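Local coordinates for DNA polymerase (Bacillus phage phi29, PDB 2PYJ), which copies the phage genome by protein-primed, strand-displacing and highly processive DNA synthesis, and also carries a 3'-5' exonuclease activity, at residues F230-D235 with I453-D458; K240-G245 with S487-A492; M246-N251 with E466-I471. The protein carries 2 engineered substitutions. One frame throughout, in Å; residues are numbered along the deposited sequence.

Contact 1. Residues F230-D235 with I453-D458. With MG (magnesium ion), chain S; MN (manganese (II) ion), chain R; DGT (2'-deoxyguanosine-5'-triphosphate), chain T; nucleotides of chain A.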
# COMPACT_ATOMS: atom_id res chain seq x y z
N PHE G 230 -11.94 -7.79 5.76
CA PHE G 230 -12.71 -8.08 6.97
C PHE G 230 -11.77 -7.97 8.17
O PHE G 230 -10.92 -8.85 8.38
CB PHE G 230 -13.34 -9.49 6.91
CG PHE G 230 -14.14 -9.86 8.15
CD1 PHE G 230 -15.37 -9.25 8.40
CD2 PHE G 230 -13.65 -10.79 9.06
CE1 PHE G 230 -16.11 -9.58 9.56
CE2 PHE G 230 -14.38 -11.13 10.20
CZ PHE G 230 -15.61 -10.52 10.45
N THR G 231 -11.92 -6.88 8.92
CA THR G 231 -11.09 -6.57 10.08
C THR G 231 -12.05 -6.46 11.27
O THR G 231 -12.83 -5.53 11.33
CB THR G 231 -10.31 -5.24 9.90
OG1 THR G 231 -9.52 -5.30 8.71
CG2 THR G 231 -9.42 -4.96 11.10
N TRP G 232 -11.99 -7.41 12.20
CA TRP G 232 -13.06 -7.57 13.20
C TRP G 232 -12.55 -8.14 14.50
O TRP G 232 -11.81 -9.12 14.51
CB TRP G 232 -14.16 -8.46 12.61
CG TRP G 232 -15.20 -8.92 13.59
CD1 TRP G 232 -16.28 -8.23 14.02
CD2 TRP G 232 -15.25 -10.21 14.23
NE1 TRP G 232 -17.00 -8.99 14.92
CE2 TRP G 232 -16.39 -10.21 15.05
CE3 TRP G 232 -14.43 -11.35 14.20
CZ2 TRP G 232 -16.75 -11.32 15.85
CZ3 TRP G 232 -14.79 -12.45 14.99
CH2 TRP G 232 -15.93 -12.42 15.80
N LEU G 233 -12.95 -7.51 15.61
CA LEU G 233 -12.63 -7.99 16.94
C LEU G 233 -13.90 -8.51 17.62
O LEU G 233 -14.91 -7.80 17.71
CB LEU G 233 -12.02 -6.86 17.79
CG LEU G 233 -11.70 -7.17 19.26
CD1 LEU G 233 -10.72 -8.31 19.41
CD2 LEU G 233 -11.17 -5.91 19.95
N ASN G 234 -13.83 -9.74 18.08
CA ASN G 234 -14.90 -10.34 18.84
C ASN G 234 -15.11 -9.57 20.16
O ASN G 234 -14.19 -9.45 20.96
CB ASN G 234 -14.58 -11.81 19.12
CG ASN G 234 -15.78 -12.60 19.61
OD1 ASN G 234 -16.80 -12.03 19.99
ND2 ASN G 234 -15.66 -13.94 19.61
N ASP G 235 -16.33 -9.05 20.36
CA ASP G 235 -16.73 -8.35 21.61
C ASP G 235 -16.38 -9.12 22.87
O ASP G 235 -16.04 -8.54 23.90
CB ASP G 235 -18.24 -8.10 21.63
CG ASP G 235 -18.64 -6.88 20.82
OD1 ASP G 235 -19.86 -6.73 20.56
OD2 ASP G 235 -17.75 -6.07 20.46
N ILE G 453 -10.90 -14.78 18.20
CA ILE G 453 -10.68 -13.52 18.86
C ILE G 453 -10.80 -12.38 17.86
O ILE G 453 -11.53 -11.41 18.08
CB ILE G 453 -9.25 -13.45 19.50
CG1 ILE G 453 -9.05 -14.59 20.51
CG2 ILE G 453 -9.00 -12.07 20.15
CD1 ILE G 453 -7.59 -14.85 20.84
N TYR G 454 -10.08 -12.51 16.75
CA TYR G 454 -9.83 -11.39 15.86
C TYR G 454 -9.46 -11.84 14.44
O TYR G 454 -8.83 -12.88 14.24
CB TYR G 454 -8.72 -10.53 16.48
CG TYR G 454 -8.31 -9.31 15.69
CD1 TYR G 454 -9.06 -8.13 15.76
CD2 TYR G 454 -7.16 -9.31 14.90
CE1 TYR G 454 -8.67 -6.99 15.04
CE2 TYR G 454 -6.77 -8.19 14.18
CZ TYR G 454 -7.52 -7.03 14.25
OH TYR G 454 -7.12 -5.93 13.54
N CYS G 455 -9.88 -11.04 13.46
CA CYS G 455 -9.49 -11.19 12.05
C CYS G 455 -9.00 -9.85 11.49
O CYS G 455 -9.59 -8.80 11.77
CB CYS G 455 -10.68 -11.63 11.20
SG CYS G 455 -11.36 -13.24 11.59
N ASP G 456 -7.94 -9.87 10.68
CA ASP G 456 -7.66 -8.73 9.80
C ASP G 456 -7.36 -9.22 8.39
O ASP G 456 -6.23 -9.57 8.08
CB ASP G 456 -6.53 -7.83 10.32
CG ASP G 456 -6.45 -6.50 9.55
OD1 ASP G 456 -7.08 -6.38 8.46
OD2 ASP G 456 -5.76 -5.57 10.04
N THR G 457 -8.40 -9.23 7.57
CA THR G 457 -8.31 -9.47 6.12
C THR G 457 -8.12 -10.95 5.76
O THR G 457 -8.91 -11.50 5.00
CB THR G 457 -7.22 -8.58 5.45
OG1 THR G 457 -7.47 -7.20 5.78
CG2 THR G 457 -7.23 -8.75 3.94
N ASP G 458 -7.07 -11.56 6.30
CA ASP G 458 -6.69 -12.93 5.93
C ASP G 458 -6.06 -13.68 7.10
O ASP G 458 -5.29 -14.61 6.90
CB ASP G 458 -5.72 -12.91 4.71
CG ASP G 458 -4.30 -12.51 5.08
OD1 ASP G 458 -3.31 -13.00 4.43
OD2 ASP G 458 -4.16 -11.71 6.02
MG MG S . -2.22 -11.07 6.74
MN MN R . -1.39 -13.28 4.29
PG DGT T . 1.69 -13.32 2.97
O1G DGT T . 2.82 -12.35 3.19
O2G DGT T . 2.19 -14.66 2.50
O3G DGT T . 0.55 -13.39 4.02
O3B DGT T . 0.98 -12.66 1.67
PB DGT T . -0.44 -11.86 1.66
O1B DGT T . -0.64 -11.40 0.24
O2B DGT T . -1.49 -12.63 2.46
O3A DGT T . -0.10 -10.50 2.48
PA DGT T . -0.84 -10.06 3.84
O1A DGT T . 0.07 -8.97 4.42
O2A DGT T . -1.29 -11.29 4.68
O5' DGT T . -2.08 -9.24 3.27
C5' DGT T . -3.33 -9.85 3.02
C4' DGT T . -3.96 -9.24 1.79
O4' DGT T . -4.18 -7.81 1.94
C3' DGT T . -3.15 -9.40 0.51
O3' DGT T . -3.26 -10.69 -0.11
C2' DGT T . -3.78 -8.33 -0.34
C1' DGT T . -4.02 -7.20 0.67
N9 DGT T . -2.79 -6.41 0.64
C8 DGT T . -1.72 -6.46 1.48
N7 DGT T . -0.76 -5.60 1.05
C5 DGT T . -1.22 -5.00 -0.06
C6 DGT T . -0.73 -3.98 -1.01
O6 DGT T . 0.39 -3.45 -0.88
N1 DGT T . -1.51 -3.65 -2.04
C2 DGT T . -2.72 -4.20 -2.24
N2 DGT T . -3.43 -3.78 -3.31
N3 DGT T . -3.25 -5.14 -1.40
C4 DGT T . -2.54 -5.55 -0.33
N1 DOC A 10 -2.72 -4.74 5.12
C2 DOC A 10 -3.15 -4.10 3.94
N3 DOC A 10 -2.29 -3.34 3.23
C4 DOC A 10 -1.00 -3.19 3.62
C5 DOC A 10 -0.54 -3.81 4.78
C6 DOC A 10 -1.43 -4.59 5.53
O2 DOC A 10 -4.34 -4.24 3.57
N4 DOC A 10 -0.18 -2.42 2.88
C1' DOC A 10 -3.69 -5.55 5.86
C2' DOC A 10 -3.83 -6.91 5.18
C3' DOC A 10 -3.23 -7.90 6.14
C4' DOC A 10 -3.30 -7.20 7.48
O4' DOC A 10 -3.25 -5.78 7.20
C5' DOC A 10 -2.15 -7.61 8.39
O5' DOC A 10 -2.69 -7.70 9.69
P DOC A 10 -2.00 -6.98 10.96
OP1 DOC A 10 -2.68 -7.58 12.16
OP2 DOC A 10 -0.51 -7.16 10.83
O HOH W 1 -11.09 -10.02 4.15
O HOH W 2 -3.36 -10.43 8.51

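Contact 2. Residues K240-G245 with S487-A492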
# COMPACT_ATOMS: atom_id res chain seq x y z
N LYS G 240 -9.74 -7.48 26.95
CA LYS G 240 -9.53 -8.50 27.99
C LYS G 240 -8.09 -8.97 27.94
O LYS G 240 -7.48 -8.96 26.87
CB LYS G 240 -10.46 -9.71 27.75
CG LYS G 240 -11.58 -9.90 28.76
CD LYS G 240 -12.83 -9.09 28.44
CE LYS G 240 -13.93 -9.34 29.50
NZ LYS G 240 -15.15 -8.52 29.29
N GLU G 241 -7.52 -9.36 29.07
CA GLU G 241 -6.21 -10.02 29.03
C GLU G 241 -6.42 -11.48 28.69
O GLU G 241 -7.06 -12.23 29.43
CB GLU G 241 -5.42 -9.88 30.33
CG GLU G 241 -4.01 -10.53 30.20
CD GLU G 241 -3.10 -10.32 31.40
OE1 GLU G 241 -1.96 -10.82 31.36
OE2 GLU G 241 -3.52 -9.67 32.39
N ILE G 242 -5.85 -11.87 27.55
CA ILE G 242 -5.99 -13.21 27.02
C ILE G 242 -4.75 -14.03 27.36
O ILE G 242 -3.65 -13.48 27.46
CB ILE G 242 -6.23 -13.16 25.48
CG1 ILE G 242 -7.59 -12.52 25.20
CG2 ILE G 242 -6.13 -14.55 24.85
CD1 ILE G 242 -7.80 -12.09 23.78
N GLY G 243 -4.93 -15.33 27.55
CA GLY G 243 -3.82 -16.25 27.81
C GLY G 243 -3.24 -16.77 26.51
O GLY G 243 -3.07 -16.01 25.55
N GLU G 244 -2.95 -18.07 26.48
CA GLU G 244 -2.36 -18.69 25.29
C GLU G 244 -3.27 -18.61 24.06
O GLU G 244 -4.50 -18.62 24.17
CB GLU G 244 -1.97 -20.13 25.57
CG GLU G 244 -0.83 -20.26 26.56
CD GLU G 244 -0.31 -21.68 26.68
OE1 GLU G 244 -1.08 -22.63 26.41
OE2 GLU G 244 0.86 -21.83 27.05
N GLY G 245 -2.65 -18.52 22.89
CA GLY G 245 -3.38 -18.45 21.64
C GLY G 245 -2.47 -18.53 20.43
O GLY G 245 -1.26 -18.68 20.56
N SER G 487 2.12 -17.46 14.41
CA SER G 487 2.69 -17.42 15.76
C SER G 487 1.82 -18.12 16.78
O SER G 487 0.63 -18.39 16.54
CB SER G 487 2.88 -15.98 16.21
OG SER G 487 1.63 -15.33 16.38
N THR G 488 2.45 -18.42 17.91
CA THR G 488 1.76 -18.82 19.12
C THR G 488 2.17 -17.84 20.21
O THR G 488 3.35 -17.53 20.36
CB THR G 488 2.11 -20.26 19.51
OG1 THR G 488 1.79 -21.13 18.42
CG2 THR G 488 1.34 -20.69 20.74
N PHE G 489 1.19 -17.35 20.97
CA PHE G 489 1.47 -16.37 22.03
C PHE G 489 1.10 -16.86 23.43
O PHE G 489 0.22 -17.71 23.59
CB PHE G 489 0.85 -14.99 21.70
CG PHE G 489 -0.64 -15.01 21.46
CD1 PHE G 489 -1.54 -15.12 22.53
CD2 PHE G 489 -1.16 -14.86 20.18
CE1 PHE G 489 -2.92 -15.11 22.31
CE2 PHE G 489 -2.54 -14.84 19.96
CZ PHE G 489 -3.42 -14.97 21.03
N LYS G 490 1.82 -16.35 24.43
CA LYS G 490 1.61 -16.71 25.82
C LYS G 490 0.48 -15.88 26.41
O LYS G 490 -0.31 -16.36 27.22
CB LYS G 490 2.91 -16.47 26.61
CG LYS G 490 2.88 -16.93 28.07
CD LYS G 490 4.28 -16.90 28.67
CE LYS G 490 4.29 -17.35 30.12
NZ LYS G 490 5.68 -17.41 30.68
N ARG G 491 0.41 -14.61 25.99
CA ARG G 491 -0.69 -13.72 26.36
C ARG G 491 -0.87 -12.64 25.29
O ARG G 491 0.03 -12.39 24.47
CB ARG G 491 -0.49 -13.09 27.75
CG ARG G 491 0.82 -12.32 27.94
CD ARG G 491 0.78 -11.50 29.22
NE ARG G 491 1.98 -10.68 29.37
CZ ARG G 491 2.16 -9.75 30.31
NH1 ARG G 491 1.22 -9.51 31.22
NH2 ARG G 491 3.29 -9.06 30.34
N ALA G 492 -2.05 -12.02 25.29
CA ALA G 492 -2.41 -10.98 24.33
C ALA G 492 -3.45 -10.03 24.90
O ALA G 492 -4.07 -10.32 25.93
CB ALA G 492 -2.92 -11.60 23.03

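Contact 3. Residues M246-N251 with E466-I471. With MN (manganese (II) ion), chain R; MG (magnesium ion), chain S; DGT (2'-deoxyguanosine-5'-triphosphate), chain T.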
# COMPACT_ATOMS: atom_id res chain seq x y z
N MET G 246 -3.05 -18.44 19.24
CA MET G 246 -2.28 -18.54 18.00
C MET G 246 -2.88 -17.73 16.87
O MET G 246 -4.05 -17.35 16.91
CB MET G 246 -2.11 -20.02 17.56
CG MET G 246 -3.20 -20.95 18.06
SD MET G 246 -3.20 -22.60 17.33
CE MET G 246 -1.47 -23.02 17.34
N VAL G 247 -2.05 -17.47 15.87
CA VAL G 247 -2.45 -16.73 14.70
C VAL G 247 -2.09 -17.54 13.47
O VAL G 247 -0.98 -18.07 13.36
CB VAL G 247 -1.75 -15.35 14.61
CG1 VAL G 247 -2.33 -14.53 13.46
CG2 VAL G 247 -1.87 -14.58 15.95
N PHE G 248 -3.05 -17.62 12.55
CA PHE G 248 -2.85 -18.21 11.23
C PHE G 248 -3.12 -17.13 10.20
O PHE G 248 -4.04 -16.35 10.37
CB PHE G 248 -3.81 -19.39 11.02
CG PHE G 248 -3.49 -20.59 11.88
CD1 PHE G 248 -4.08 -20.73 13.13
CD2 PHE G 248 -2.60 -21.55 11.44
CE1 PHE G 248 -3.80 -21.84 13.93
CE2 PHE G 248 -2.30 -22.66 12.24
CZ PHE G 248 -2.89 -22.80 13.49
N ASP G 249 -2.32 -17.11 9.14
CA ASP G 249 -2.40 -16.05 8.11
C ASP G 249 -2.28 -16.69 6.74
O ASP G 249 -1.33 -17.42 6.49
CB ASP G 249 -1.26 -15.03 8.32
CG ASP G 249 -1.38 -13.78 7.42
OD1 ASP G 249 -1.68 -12.71 8.01
OD2 ASP G 249 -1.18 -13.83 6.16
N VAL G 250 -3.23 -16.41 5.85
CA VAL G 250 -3.18 -16.99 4.51
C VAL G 250 -1.95 -16.48 3.73
O VAL G 250 -1.61 -15.26 3.74
CB VAL G 250 -4.47 -16.74 3.68
CG1 VAL G 250 -4.33 -17.36 2.27
CG2 VAL G 250 -5.67 -17.33 4.38
N ASN G 251 -1.26 -17.44 3.11
CA ASN G 251 -0.19 -17.15 2.17
C ASN G 251 -0.78 -16.55 0.89
O ASN G 251 -1.50 -17.22 0.16
CB ASN G 251 0.62 -18.40 1.86
CG ASN G 251 1.21 -19.04 3.11
OD1 ASN G 251 1.63 -18.34 4.04
ND2 ASN G 251 1.22 -20.37 3.15
N GLU G 466 -4.04 -25.50 19.96
CA GLU G 466 -4.24 -26.62 19.03
C GLU G 466 -4.81 -26.14 17.70
O GLU G 466 -5.63 -25.24 17.67
CB GLU G 466 -5.15 -27.70 19.65
CG GLU G 466 -6.38 -27.17 20.35
CD GLU G 466 -7.48 -28.20 20.48
OE1 GLU G 466 -7.83 -28.56 21.63
OE2 GLU G 466 -8.01 -28.65 19.43
N ILE G 467 -4.35 -26.74 16.62
CA ILE G 467 -4.79 -26.38 15.27
C ILE G 467 -6.25 -26.81 15.09
O ILE G 467 -6.59 -27.97 15.35
CB ILE G 467 -3.91 -27.05 14.18
CG1 ILE G 467 -2.45 -26.61 14.31
CG2 ILE G 467 -4.43 -26.72 12.78
CD1 ILE G 467 -1.47 -27.44 13.48
N PRO G 468 -7.13 -25.88 14.65
CA PRO G 468 -8.51 -26.28 14.37
C PRO G 468 -8.61 -27.22 13.16
O PRO G 468 -7.77 -27.16 12.26
CB PRO G 468 -9.23 -24.95 14.10
CG PRO G 468 -8.15 -23.99 13.72
CD PRO G 468 -6.91 -24.43 14.42
N ASP G 469 -9.63 -28.07 13.14
CA ASP G 469 -9.81 -29.06 12.07
C ASP G 469 -10.21 -28.45 10.72
O ASP G 469 -9.94 -29.03 9.68
CB ASP G 469 -10.83 -30.12 12.47
CG ASP G 469 -10.27 -31.10 13.48
OD1 ASP G 469 -10.07 -30.70 14.65
OD2 ASP G 469 -10.02 -32.26 13.11
N VAL G 470 -10.85 -27.27 10.76
CA VAL G 470 -11.26 -26.58 9.53
C VAL G 470 -10.07 -26.25 8.60
O VAL G 470 -10.24 -26.21 7.37
CB VAL G 470 -12.06 -25.27 9.85
CG1 VAL G 470 -11.15 -24.18 10.43
CG2 VAL G 470 -12.79 -24.77 8.61
N ILE G 471 -8.89 -26.01 9.18
CA ILE G 471 -7.69 -25.69 8.40
C ILE G 471 -6.51 -26.66 8.59
O ILE G 471 -5.46 -26.47 7.99
CB ILE G 471 -7.18 -24.25 8.71
CG1 ILE G 471 -6.78 -24.13 10.19
CG2 ILE G 471 -8.24 -23.21 8.34
CD1 ILE G 471 -5.95 -22.90 10.50
MN MN R . -1.39 -13.28 4.29
MG MG S . -2.22 -11.07 6.74
PG DGT T . 1.69 -13.32 2.97
O1G DGT T . 2.82 -12.35 3.19
O2G DGT T . 2.19 -14.66 2.50
O3G DGT T . 0.55 -13.39 4.02
O3B DGT T . 0.98 -12.66 1.67
PB DGT T . -0.44 -11.86 1.66
O1B DGT T . -0.64 -11.40 0.24
O2B DGT T . -1.49 -12.63 2.46
O3A DGT T . -0.10 -10.50 2.48
PA DGT T . -0.84 -10.06 3.84
O1A DGT T . 0.07 -8.97 4.42
O2A DGT T . -1.29 -11.29 4.68
O5' DGT T . -2.08 -9.24 3.27
C5' DGT T . -3.33 -9.85 3.02
C4' DGT T . -3.96 -9.24 1.79
O4' DGT T . -4.18 -7.81 1.94
C3' DGT T . -3.15 -9.40 0.51
O3' DGT T . -3.26 -10.69 -0.11
C2' DGT T . -3.78 -8.33 -0.34
C1' DGT T . -4.02 -7.20 0.67
N9 DGT T . -2.79 -6.41 0.64
C8 DGT T . -1.72 -6.46 1.48
N7 DGT T . -0.76 -5.60 1.05
C5 DGT T . -1.22 -5.00 -0.06
C6 DGT T . -0.73 -3.98 -1.01
O6 DGT T . 0.39 -3.45 -0.88
N1 DGT T . -1.51 -3.65 -2.04
C2 DGT T . -2.72 -4.20 -2.24
N2 DGT T . -3.43 -3.78 -3.31
N3 DGT T . -3.25 -5.14 -1.40
C4 DGT T . -2.54 -5.55 -0.33
O HOH W 2 -3.36 -10.43 8.51

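Contact 1. Residues F230-D235 with I453-D458
Strands 231-233 and 453-456 run antiparallel, their short axes 4.6 Å apart at 171°, in the palm sheet of this family B polymerase, and the second strand carries the first three residues of the YCDTD motif, which ends at D458. W232 and C455 form the hydrogen-bonded pair; beyond it T457 N donates to F230 O (2.7 Å), extending the ladder to the turn that presents D458. On one face T231 and D456 lie side by side. The T231 hydroxyl gives its proton to D456 OD1 (2.7 Å) from above the carboxylate plane, while T457 OG1 donates to the same oxygen from the opposite face (2.8 Å). The two hydroxyls, with K498 in a salt bridge to OD2 beside the primer terminus, help to hold the carboxylate's rotation. Y454 continues this face: its ring has L233 CB at the edge, and its hydroxyl bonds to K498 N. W232 and C455 point to the other face, and F230, just before the strand, packs beside C455. With F230 CG anti to the backbone N (chi1 179°), C455 SG lies at the edge of the F230 ring, 3.9 Å from CE2. D458 lies beyond the ladder and bridges the two metals, OD1 on manganese at 1.9 Å and OD2 on magnesium at 2.2 Å.

Contact 2. Residues K240-G245 with S487-A492
The antiparallel ladder between strand 241-250 of the palm sheet and the corner joining strands 483-489 and 491-496 is bonded at both ends and interrupted between them. At one end I242 and A492 form a hydrogen-bonded pair, with I242 N to A492 O at 2.9 Å. At the other, G245 and F489 do the same, F489 N reaching G245 O at 2.8 Å. Between them the chain turns at K490, and E244 N is poorly aimed at K490 O, so no bond forms there.

F489 is the central side chain. Its CG sits between the backbone N and the carbonyl carbon (chi1 57°), which folds the ring back across the neighbouring strand. G245 lies flat against one face in a CH-pi contact, its CA 3.7 Å from the ring centroid; with no side chain in the way, the ring can lie directly on the G245 backbone. The methyl of A492 covers the opposite face towards the rim, small enough to fit beside the ring. G243 O lies in plane at the edge, 3.4 Å from CE1, where the slightly positive ring hydrogens can meet it. I242 CG2 also approaches that edge, and Y494 adds further apolar contact.

Charged chains occupy the outer side. The extended chain of E241 brings its carboxylate to R491, whose NE pairs with D503 and whose cation also meets the F543 ring. Carboxylate and guanidinium planes are 47° apart, and the salt bridge to E241 is weak: OE1 lies in the guanidinium plane, 3.4 Å from NH1.

Contact 3. Residues M246-N251 with E466-I471
F248 lays one face of its ring under the CD1 methyl of I471, a CH-pi contact with the carbon 3.7 Å from the ring centroid and 14° off the normal. I471 CG1 sits between the backbone N and the carbonyl carbon (chi1 62°), and the extended branch beyond it carries CD1 over the ring, nearest CG at 3.6 Å. Two more residues of the 466-471 loop meet the far end of the ring. The I467 side chain crosses that of F248 at about a right angle and sets CG1 against the ring edge, 3.9 Å from CZ; the P468 side chain points back against that of F248, bringing CD to 4.1 Å from CE1. A broad, flat phenylalanine suits this place because it can touch all three aliphatic groups at once. M246, on the same side of the strand, bends at its last torsion and puts SD 3.6 Å from E466 O, whose hydrogen bond comes from R451. No hydrogen bond joins the two segments, so apolar contact carries the interface.

The next residues of the strand serve catalysis: D249 bridges the ions, OD2 to manganese and OD1 to magnesium, and V250 O joins the manganese shell at 2.1 Å. Strand 241-250 runs between strands 459-463 and 483-489 of the palm sheet, F248 touching I460 of the first and H485 of the second, while the 466-471 segment, part of the loop connecting those two strands, packs over F248 with P468 against L462 and I471 against W483.

Overall arrangement
All three contacts involve the palm sheet, though only contacts 1 and 2 are strand pairings, and contacts 2 and 3 use successive parts of strand 241-250. Contacts 1 and 3 are buried and converge on the active site: D458 of contact 1 and D249 with V250 of contact 3 share the manganese ion, D458 and D249 also share the magnesium ion, and D458 O lies 2.9 Å from V250 N. Contact 2, partly exposed and farther from the nucleotide, reaches contact 1 through I453, which packs on I242 and F489. Chemistry follows position: a buried hydroxyl-carboxylate cluster in contact 1, an interrupted ladder with surface charges in contact 2, and packing of a loop on strand side chains, with no hydrogen bond across, in contact 3.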